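Local coordinates for magnetosome membrane protein MamB, putative Co/Zn/Cd cation transporter. Cation diffusion facilitator family (PDB 6QFJ) that probably transports divalent metal cations across the magnetosome membrane as a cation diffusion facilitator, represented here by its C-terminal domain, at residues E4-A9 / I66-S71. Numbering follows the deposited sequence.
Sequences EDYIEA and IVDRKS
In one of the two modelled conformers of Asp68, the phenol OH of Tyr6 donates a 2.6 Å hydrogen bond to Asp68 OD1, which lies at the edge of the ring near its plane. The carboxylate accepts on its anti side, 21° out of its own plane, and the two planar groups are turned 55° apart. Arg69 CG lies 3.9 Å from Tyr6 OH, and the arginine's aliphatic part flanks the hydroxyl. Val67 lies over one ring face: CG1, set anti to the backbone N (chi1 -176°), makes a CH-pi contact 4.2 Å from the Tyr6 centroid, while CG2 packs 3.9 Å from Tyr6 CD1. The contact ties helix 2-15 to the end of helix 49-66 and the loop leading into strand 71-79 in the cytoplasmic alpha-beta domain of the cation diffusion facilitator family, where both helices pack on a three-stranded sheet. Leu35 of that sheet also touches Tyr6 and Val67. A phenylalanine here would probably leave Asp68 OD1, in this conformer, without its hydroxyl donor and the loop without this polar tie to helix 2-15. One helical turn on, Ala9 CB rests 4.1 Å from Ile66 CD1, and Ile66 CG2 reaches Tyr6 CD1 at the same distance.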
loop_
_atom_site.group_PDB
_atom_site.type_symbol
_atom_site.label_atom_id
_atom_site.label_comp_id
_atom_site.label_asym_id
_atom_site.label_seq_id
_atom_site.Cartn_x
_atom_site.Cartn_y
_atom_site.Cartn_z
ATOM N N GLU A 4 11.563 2.983 -8.767
ATOM C CA GLU A 4 11.264 4.239 -8.052
ATOM C C GLU A 4 10.080 4.978 -8.699
ATOM O O GLU A 4 9.366 5.697 -8.016
ATOM C CB GLU A 4 12.489 5.161 -7.924
ATOM C CG GLU A 4 13.704 4.536 -7.247
ATOM C CD GLU A 4 13.368 3.809 -5.957
ATOM O OE1 GLU A 4 12.592 2.841 -5.987
ATOM O OE2 GLU A 4 13.908 4.188 -4.910
ATOM N N ASP A 5 9.883 4.799 -10.006
ATOM C CA ASP A 5 8.762 5.407 -10.719
ATOM C C ASP A 5 7.427 4.837 -10.251
ATOM O O ASP A 5 6.473 5.579 -10.023
ATOM C CB ASP A 5 8.876 5.184 -12.225
ATOM C CG ASP A 5 9.907 6.079 -12.883
ATOM O OD1 ASP A 5 10.461 7.008 -12.255
ATOM O OD2 ASP A 5 10.161 5.820 -14.070
ATOM N N TYR A 6 7.410 3.523 -10.090
ATOM C CA TYR A 6 6.260 2.853 -9.585
ATOM C C TYR A 6 5.914 3.262 -8.139
ATOM O O TYR A 6 4.751 3.530 -7.823
ATOM C CB TYR A 6 6.479 1.344 -9.619
ATOM C CG TYR A 6 6.441 0.696 -11.006
ATOM C CD1 TYR A 6 5.347 0.907 -11.889
ATOM C CD2 TYR A 6 7.433 -0.187 -11.395
ATOM C CE1 TYR A 6 5.258 0.275 -13.103
ATOM C CE2 TYR A 6 7.382 -0.819 -12.619
ATOM C CZ TYR A 6 6.296 -0.588 -13.487
ATOM O OH TYR A 6 6.263 -1.198 -14.735
ATOM N N ILE A 7 6.927 3.273 -7.272
ATOM C CA ILE A 7 6.760 3.672 -5.883
ATOM C C ILE A 7 6.138 5.084 -5.755
ATOM O O ILE A 7 5.199 5.285 -4.973
ATOM C CB ILE A 7 8.074 3.575 -5.113
ATOM C CG1 ILE A 7 8.392 2.096 -4.868
ATOM C CG2 ILE A 7 8.002 4.333 -3.777
ATOM C CD1 ILE A 7 9.750 1.858 -4.186
ATOM N N GLU A 8 6.633 6.014 -6.553
ATOM C CA GLU A 8 6.140 7.361 -6.548
ATOM C C GLU A 8 4.680 7.461 -6.971
ATOM O O GLU A 8 3.906 8.192 -6.358
ATOM C CB GLU A 8 6.969 8.207 -7.489
ATOM C CG GLU A 8 6.427 9.597 -7.620
ATOM C CD GLU A 8 7.172 10.536 -8.582
ATOM O OE1 GLU A 8 6.803 11.721 -8.601
ATOM O OE2 GLU A 8 8.096 10.123 -9.309
ATOM N N ALA A 9 4.279 6.704 -8.007
ATOM C CA ALA A 9 2.930 6.764 -8.429
ATOM C C ALA A 9 2.020 6.080 -7.364
ATOM O O ALA A 9 0.917 6.528 -7.082
ATOM C CB ALA A 9 2.784 6.115 -9.812
ATOM N N ILE A 66 -1.259 -0.099 -11.449
ATOM C CA ILE A 66 -0.092 0.749 -11.805
ATOM C C ILE A 66 1.082 -0.003 -12.381
ATOM O O ILE A 66 1.722 0.463 -13.311
ATOM C CB ILE A 66 0.340 1.549 -10.574
ATOM C CG1 ILE A 66 -0.772 2.497 -10.250
ATOM C CG2 ILE A 66 1.655 2.296 -10.815
ATOM C CD1 ILE A 66 -0.400 3.600 -9.330
ATOM N N VAL A 67 1.396 -1.153 -11.823
ATOM C CA VAL A 67 2.528 -1.957 -12.259
ATOM C C VAL A 67 2.105 -2.950 -13.338
ATOM O O VAL A 67 1.300 -3.846 -13.087
ATOM C CB VAL A 67 3.080 -2.711 -11.010
ATOM C CG1 VAL A 67 4.291 -3.488 -11.352
ATOM C CG2 VAL A 67 3.382 -1.760 -9.866
ATOM N N ASP A 68 2.716 -2.841 -14.503
ATOM C CA ASP A 68 2.365 -3.662 -15.649
ATOM C C ASP A 68 2.788 -5.130 -15.429
ATOM O O ASP A 68 2.040 -6.084 -15.709
ATOM C CB ASP A 68 3.085 -3.138 -16.897
ATOM C CG ASP A 68 3.271 -1.600 -16.891
ATOM O OD1 ASP A 68 4.035 -1.090 -16.025
ATOM O OD2 ASP A 68 2.664 -0.912 -17.746
ATOM N N ARG A 69 3.978 -5.294 -14.887
ATOM C CA ARG A 69 4.547 -6.616 -14.648
ATOM C C ARG A 69 3.923 -7.350 -13.473
ATOM O O ARG A 69 3.208 -6.773 -12.635
ATOM C CB ARG A 69 6.034 -6.477 -14.331
ATOM C CG ARG A 69 6.517 -5.040 -14.483
ATOM C CD ARG A 69 8.052 -4.909 -14.530
ATOM N NE ARG A 69 8.739 -6.015 -13.910
ATOM C CZ ARG A 69 9.998 -5.955 -13.527
ATOM N NH1 ARG A 69 10.537 -7.016 -12.945
ATOM N NH2 ARG A 69 10.704 -4.845 -13.685
ATOM N N LYS A 70 4.254 -8.607 -13.401
ATOM C CA LYS A 70 3.795 -9.459 -12.335
ATOM C C LYS A 70 4.313 -8.946 -10.987
ATOM O O LYS A 70 5.486 -8.558 -10.857
ATOM C CB LYS A 70 4.258 -10.908 -12.546
ATOM C CG LYS A 70 3.703 -11.851 -11.494
ATOM C CD LYS A 70 4.019 -13.321 -11.691
ATOM C CE LYS A 70 3.597 -14.065 -10.434
ATOM N NZ LYS A 70 3.075 -15.449 -10.615
ATOM N N SER A 71 3.434 -8.962 -9.980
ATOM C CA SER A 71 3.730 -8.474 -8.679
ATOM C C SER A 71 3.106 -9.316 -7.588
ATOM O O SER A 71 2.149 -10.054 -7.785
ATOM C CB SER A 71 3.301 -7.022 -8.512
ATOM O OG SER A 71 1.858 -6.879 -8.562
#